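Local coordinates for HRDC domain-containing protein (Bifidobacterium adolescentis ATCC 15703, PDB 3CYM), which is of uncharacterised function but probably acts as a 3'-5' exonuclease on nucleic acids, in the manner of ribonuclease D, at residues Y359-V365 against C397-P402; E385-K389 against W419-V424. One frame throughout, in Å; residues are numbered along the deposited sequence. Where two conformers were deposited one is given.

Both contacts lie within the HRDC-like C-terminal domain of the exonuclease family, an all-helical part of the chain, and their centres are about 20 Å apart. Their segments alternate along the sequence. Contact 1 is only partly buried. It pins the start of helix 360-380 to the loop after helix 390-397 with a salt bridge and two aromatic rings. Contact 2 is buried and holds the end of helix 384-387 against helix 418-433, with apolar side chains, a tryptophan, a glutamine and one water, and no salt bridge across it. Helices 360-380 and 418-433 run past both places: Ile432 touches contact 1, and Val373, Ile376 and Ala377 line contact 2.

Contact 1. Residues Y359-V365 against C397-P402; sequences YPERLQV and CWTDEP
Arg362 NE donates to Asp400 OD2 at 2.8 Å, and NH2 of the same guanidinium donates to Asp400 OD1 at 2.9 Å. The grip is side-on, one nitrogen to each oxygen. The two flat groups are turned 52° apart, and the nitrogens meet the oxygens from above the carboxylate plane. The Arg362 chain is extended from CG to NE, which carries its head past the backbone of Thr399. Two turns shape the loop that carries Asp400: Trp398 centres an inverse gamma turn, and Thr399 OG1 accepts from Glu401 N in an ST turn. Arg362 NH1 sits over the centre of the Trp398 ring system, 3.5 Å from Trp398 CE2, a cation-pi contact with the guanidinium nearly upright on the ring (planes 83° apart). Tyr359 covers the guanidinium face opposite Thr399 N. Trp398 points an edge at the Tyr359 face, with Trp398 CH2 3.4 Å from Tyr359 CD2. The arginine is held by the salt bridge and by the Tyr359 and Trp398 rings. One turn on, Val365 CG1 rests between Cys397 SG and Pro402 CB. Trp355 of helix 352-358 meets Arg362 and Trp398, and Ile432 of helix 418-433 touches Val365 and Pro402.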
loop_
_atom_site.group_PDB
_atom_site.type_symbol
_atom_site.label_atom_id
_atom_site.label_comp_id
_atom_site.label_asym_id
_atom_site.label_seq_id
_atom_site.Cartn_x
_atom_site.Cartn_y
_atom_site.Cartn_z
ATOM N N TYR A 359 -18.860 26.807 -3.870
ATOM C CA TYR A 359 -20.193 26.204 -3.729
ATOM C C TYR A 359 -20.649 26.186 -2.262
ATOM O O TYR A 359 -20.756 25.111 -1.668
ATOM C CB TYR A 359 -20.202 24.772 -4.290
ATOM C CG TYR A 359 -19.873 24.665 -5.765
ATOM C CD1 TYR A 359 -20.881 24.704 -6.728
ATOM C CD2 TYR A 359 -18.554 24.521 -6.199
ATOM C CE1 TYR A 359 -20.581 24.605 -8.089
ATOM C CE2 TYR A 359 -18.243 24.432 -7.553
ATOM C CZ TYR A 359 -19.261 24.467 -8.490
ATOM O OH TYR A 359 -18.957 24.370 -9.827
ATOM N N PRO A 360 -20.919 27.374 -1.671
ATOM C CA PRO A 360 -21.234 27.420 -0.242
ATOM C C PRO A 360 -22.553 26.736 0.098
ATOM O O PRO A 360 -22.698 26.216 1.204
ATOM C CB PRO A 360 -21.320 28.925 0.056
ATOM C CG PRO A 360 -20.651 29.597 -1.095
ATOM C CD PRO A 360 -20.964 28.725 -2.263
ATOM N N GLU A 361 -23.482 26.726 -0.858
ATOM C CA GLU A 361 -24.797 26.105 -0.694
ATOM C C GLU A 361 -24.717 24.581 -0.663
ATOM O O GLU A 361 -25.430 23.944 0.105
ATOM C CB GLU A 361 -25.761 26.559 -1.803
ATOM C CG GLU A 361 -26.316 27.976 -1.619
ATOM C CD GLU A 361 -25.315 29.067 -1.976
ATOM O OE1 GLU A 361 -25.115 29.987 -1.150
ATOM O OE2 GLU A 361 -24.720 28.994 -3.076
ATOM N N ARG A 362 -23.851 24.013 -1.502
ATOM C CA ARG A 362 -23.547 22.582 -1.477
ATOM C C ARG A 362 -22.865 22.186 -0.165
ATOM O O ARG A 362 -23.153 21.117 0.381
ATOM C CB ARG A 362 -22.665 22.185 -2.669
ATOM C CG ARG A 362 -23.391 22.153 -4.019
ATOM C CD ARG A 362 -22.475 21.729 -5.168
ATOM N NE ARG A 362 -23.125 21.889 -6.474
ATOM C CZ ARG A 362 -22.572 21.567 -7.642
ATOM N NH1 ARG A 362 -21.345 21.059 -7.697
ATOM N NH2 ARG A 362 -23.246 21.753 -8.765
ATOM N N LEU A 363 -21.977 23.053 0.336
ATOM C CA LEU A 363 -21.256 22.817 1.594
ATOM C C LEU A 363 -22.160 22.779 2.833
ATOM O O LEU A 363 -21.919 21.981 3.750
ATOM C CB LEU A 363 -20.114 23.825 1.788
ATOM C CG LEU A 363 -19.195 23.579 3.003
ATOM C CD1 LEU A 363 -18.358 22.304 2.874
ATOM C CD2 LEU A 363 -18.306 24.774 3.285
ATOM N N GLN A 364 -23.180 23.639 2.857
ATOM C CA GLN A 364 -24.179 23.638 3.928
ATOM C C GLN A 364 -24.868 22.285 4.070
ATOM O O GLN A 364 -25.069 21.792 5.188
ATOM C CB GLN A 364 -25.223 24.730 3.693
ATOM C CG GLN A 364 -25.173 25.848 4.712
ATOM C CD GLN A 364 -24.096 26.879 4.438
ATOM O OE1 GLN A 364 -23.526 27.446 5.367
ATOM N NE2 GLN A 364 -23.822 27.138 3.163
ATOM N N VAL A 365 -25.220 21.692 2.930
ATOM C CA VAL A 365 -25.817 20.354 2.869
ATOM C C VAL A 365 -24.821 19.283 3.333
ATOM O O VAL A 365 -25.176 18.404 4.126
ATOM C CB VAL A 365 -26.330 20.038 1.439
ATOM C CG1 VAL A 365 -26.816 18.581 1.317
ATOM C CG2 VAL A 365 -27.438 21.008 1.063
ATOM N N CYS A 397 -23.088 14.920 -2.062
ATOM C CA CYS A 397 -23.497 16.304 -1.885
ATOM C C CYS A 397 -22.985 17.214 -3.006
ATOM O O CYS A 397 -23.304 18.402 -3.043
ATOM C CB CYS A 397 -23.062 16.807 -0.510
ATOM S SG CYS A 397 -23.852 15.894 0.837
ATOM N N TRP A 398 -22.219 16.639 -3.933
ATOM C CA TRP A 398 -21.685 17.372 -5.084
ATOM C C TRP A 398 -22.737 17.532 -6.180
ATOM O O TRP A 398 -22.623 16.972 -7.275
ATOM C CB TRP A 398 -20.433 16.678 -5.617
ATOM C CG TRP A 398 -19.626 17.519 -6.567
ATOM C CD1 TRP A 398 -19.318 17.215 -7.857
ATOM C CD2 TRP A 398 -19.041 18.808 -6.306
ATOM N NE1 TRP A 398 -18.574 18.224 -8.418
ATOM C CE2 TRP A 398 -18.389 19.213 -7.490
ATOM C CE3 TRP A 398 -19.002 19.655 -5.188
ATOM C CZ2 TRP A 398 -17.707 20.427 -7.590
ATOM C CZ3 TRP A 398 -18.321 20.863 -5.289
ATOM C CH2 TRP A 398 -17.680 21.232 -6.480
ATOM N N THR A 399 -23.758 18.319 -5.861
ATOM C CA THR A 399 -24.946 18.472 -6.686
ATOM C C THR A 399 -25.747 19.697 -6.215
ATOM O O THR A 399 -25.709 20.075 -5.038
ATOM C CB THR A 399 -25.844 17.193 -6.657
ATOM O OG1 THR A 399 -27.069 17.436 -7.355
ATOM C CG2 THR A 399 -26.165 16.767 -5.226
ATOM N N ASP A 400 -26.466 20.315 -7.142
ATOM C CA ASP A 400 -27.376 21.399 -6.790
ATOM C C ASP A 400 -28.799 20.875 -6.557
ATOM O O ASP A 400 -29.732 21.649 -6.305
ATOM C CB ASP A 400 -27.338 22.489 -7.862
ATOM C CG ASP A 400 -26.009 23.227 -7.890
ATOM O OD1 ASP A 400 -25.550 23.571 -8.998
ATOM O OD2 ASP A 400 -25.412 23.452 -6.810
ATOM N N GLU A 401 -28.944 19.552 -6.627
ATOM C CA GLU A 401 -30.213 18.876 -6.382
ATOM C C GLU A 401 -30.028 17.708 -5.389
ATOM O O GLU A 401 -30.270 16.551 -5.758
ATOM C CB GLU A 401 -30.789 18.353 -7.707
ATOM C CG GLU A 401 -31.197 19.429 -8.715
ATOM C CD GLU A 401 -31.157 18.937 -10.160
ATOM O OE1 GLU A 401 -30.160 18.298 -10.560
ATOM O OE2 GLU A 401 -32.123 19.199 -10.903
ATOM N N PRO A 402 -29.615 18.000 -4.126
ATOM C CA PRO A 402 -29.295 16.878 -3.221
ATOM C C PRO A 402 -30.523 16.126 -2.720
ATOM O O PRO A 402 -30.413 14.969 -2.323
ATOM C CB PRO A 402 -28.572 17.557 -2.051
ATOM C CG PRO A 402 -29.117 18.934 -2.023
ATOM C CD PRO A 402 -29.433 19.304 -3.455
#

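Contact 2. Residues E385-K389 against W419-V424; sequences EIVIK and WQVSLV
Gln420 reaches across from helix 418-433 to the last carbonyls of helix 384-387. Its NE2 lies 3.0 Å from Ile386 O. Its CG packs against Val387 O at 3.3 Å. The chain is extended beyond CG, which takes the amide past Val387 O to the turn at Ile388. There OE1 accepts from a water at 2.8 Å, and the same water accepts from Lys389 N at 2.9 Å. Gln420 OE1 also takes a hydrogen bond from Arg417 N, so the amide oxygen has two donors. The Trp419 ring lies under this chain, with Gln420 CG over its centre. Trp419 CH2 comes within 3.7 Å of Ile386 O, and Glu199 accepts from its NE1.

The tight part is twofold: Gln420 over the helix-end carbonyls, and Val387 CG1 against Val424 CG2 at 3.6 Å. Packing is looser beside the valines, where Val387 CG1 is 4.4 Å from Leu423 CD2 and Ile388 CD1 only brushes Val424 CG1. The Lys389 side is water-mediated. A glycerol, probably from the crystallisation liquor, hydrogen-bonds Ile386 O. With an alanine in place of Gln420, both the water and Arg417 N would probably lose this acceptor, and a gap would open over the Trp419 ring.

Ile376 and Ala377 of helix 360-380 back the valines, and Leu411 of helix 407-414 touches Ile388 and Val424. Trp195 of helix 193-207 stacks on Trp419. Leu127 of helix 121-127, in the exonuclease family region, meets Ile386 and Trp419.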
loop_
_atom_site.group_PDB
_atom_site.type_symbol
_atom_site.label_atom_id
_atom_site.label_comp_id
_atom_site.label_asym_id
_atom_site.label_seq_id
_atom_site.Cartn_x
_atom_site.Cartn_y
_atom_site.Cartn_z
ATOM N N GLU A 385 -14.364 7.951 9.641
ATOM C CA GLU A 385 -13.889 7.556 8.317
ATOM C C GLU A 385 -14.135 6.079 8.033
ATOM O O GLU A 385 -14.203 5.692 6.874
ATOM C CB GLU A 385 -12.416 7.939 8.091
ATOM C CG GLU A 385 -11.358 7.038 8.738
ATOM C CD GLU A 385 -9.928 7.508 8.441
ATOM O OE1 GLU A 385 -9.760 8.494 7.696
ATOM O OE2 GLU A 385 -8.971 6.891 8.956
ATOM N N ILE A 386 -14.295 5.281 9.091
ATOM C CA ILE A 386 -14.572 3.835 8.987
ATOM C C ILE A 386 -16.080 3.557 8.799
ATOM O O ILE A 386 -16.458 2.659 8.035
ATOM C CB ILE A 386 -13.954 3.068 10.208
ATOM C CG1 ILE A 386 -12.423 3.080 10.118
ATOM C CG2 ILE A 386 -14.449 1.619 10.329
ATOM C CD1 ILE A 386 -11.821 2.262 8.939
ATOM N N VAL A 387 -16.921 4.346 9.478
ATOM C CA VAL A 387 -18.392 4.296 9.343
ATOM C C VAL A 387 -18.828 4.334 7.868
ATOM O O VAL A 387 -19.657 3.530 7.434
ATOM C CB VAL A 387 -19.074 5.454 10.143
ATOM C CG1 VAL A 387 -20.560 5.502 9.882
ATOM C CG2 VAL A 387 -18.839 5.289 11.627
ATOM N N ILE A 388 -18.250 5.272 7.117
ATOM C CA ILE A 388 -18.365 5.345 5.661
ATOM C C ILE A 388 -17.217 6.209 5.147
ATOM O O ILE A 388 -16.775 7.125 5.852
ATOM C CB ILE A 388 -19.757 5.885 5.193
ATOM C CG1 ILE A 388 -19.911 5.766 3.666
ATOM C CG2 ILE A 388 -20.023 7.299 5.731
ATOM C CD1 ILE A 388 -21.324 5.666 3.201
ATOM N N LYS A 389 -16.721 5.897 3.945
ATOM C CA LYS A 389 -15.641 6.661 3.312
ATOM C C LYS A 389 -16.060 8.101 3.052
ATOM O O LYS A 389 -17.029 8.338 2.332
ATOM C CB LYS A 389 -15.179 6.013 2.007
ATOM C CG LYS A 389 -13.904 6.634 1.445
ATOM C CD LYS A 389 -13.421 5.909 0.208
ATOM C CE LYS A 389 -12.302 6.670 -0.473
ATOM N NZ LYS A 389 -12.067 6.128 -1.848
ATOM N N TRP A 419 -23.736 -2.849 5.329
ATOM C CA TRP A 419 -23.845 -2.426 6.731
ATOM C C TRP A 419 -23.703 -0.912 6.900
ATOM O O TRP A 419 -24.334 -0.328 7.778
ATOM C CB TRP A 419 -22.856 -3.169 7.640
ATOM C CG TRP A 419 -21.396 -2.797 7.477
ATOM C CD1 TRP A 419 -20.491 -3.387 6.642
ATOM C CD2 TRP A 419 -20.676 -1.775 8.184
ATOM N NE1 TRP A 419 -19.258 -2.795 6.774
ATOM C CE2 TRP A 419 -19.338 -1.810 7.723
ATOM C CE3 TRP A 419 -21.028 -0.837 9.166
ATOM C CZ2 TRP A 419 -18.353 -0.926 8.193
ATOM C CZ3 TRP A 419 -20.047 0.033 9.641
ATOM C CH2 TRP A 419 -18.728 -0.017 9.152
ATOM N N GLN A 420 -22.889 -0.298 6.042
ATOM C CA GLN A 420 -22.635 1.133 6.095
ATOM C C GLN A 420 -23.863 1.881 5.629
ATOM O O GLN A 420 -24.279 2.825 6.273
ATOM C CB GLN A 420 -21.423 1.509 5.249
ATOM C CG GLN A 420 -20.167 0.789 5.659
ATOM C CD GLN A 420 -18.954 1.258 4.926
ATOM O OE1 GLN A 420 -18.953 1.365 3.702
ATOM N NE2 GLN A 420 -17.902 1.549 5.671
ATOM N N VAL A 421 -24.449 1.411 4.530
ATOM C CA VAL A 421 -25.707 1.929 3.978
ATOM C C VAL A 421 -26.888 1.784 4.954
ATOM O O VAL A 421 -27.620 2.738 5.189
ATOM C CB VAL A 421 -26.027 1.256 2.613
ATOM C CG1 VAL A 421 -27.372 1.707 2.074
ATOM C CG2 VAL A 421 -24.936 1.565 1.606
ATOM N N SER A 422 -27.055 0.598 5.529
ATOM C CA SER A 422 -28.092 0.354 6.530
ATOM C C SER A 422 -27.967 1.205 7.793
ATOM O O SER A 422 -28.970 1.605 8.369
ATOM C CB SER A 422 -28.102 -1.118 6.915
ATOM O OG SER A 422 -28.441 -1.912 5.794
ATOM N N LEU A 423 -26.733 1.477 8.212
ATOM C CA LEU A 423 -26.469 2.304 9.386
ATOM C C LEU A 423 -26.646 3.794 9.107
ATOM O O LEU A 423 -27.074 4.548 9.970
ATOM C CB LEU A 423 -25.055 2.036 9.909
ATOM C CG LEU A 423 -24.627 2.608 11.259
ATOM C CD1 LEU A 423 -25.493 2.075 12.407
ATOM C CD2 LEU A 423 -23.159 2.321 11.499
ATOM N N VAL A 424 -26.346 4.214 7.888
ATOM C CA VAL A 424 -26.114 5.628 7.631
ATOM C C VAL A 424 -27.194 6.308 6.782
ATOM O O VAL A 424 -27.593 7.429 7.088
ATOM C CB VAL A 424 -24.647 5.827 7.084
ATOM C CG1 VAL A 424 -24.545 6.762 5.887
ATOM C CG2 VAL A 424 -23.694 6.207 8.212
HETATM O O HOH W 1 -17.282 3.379 2.688
#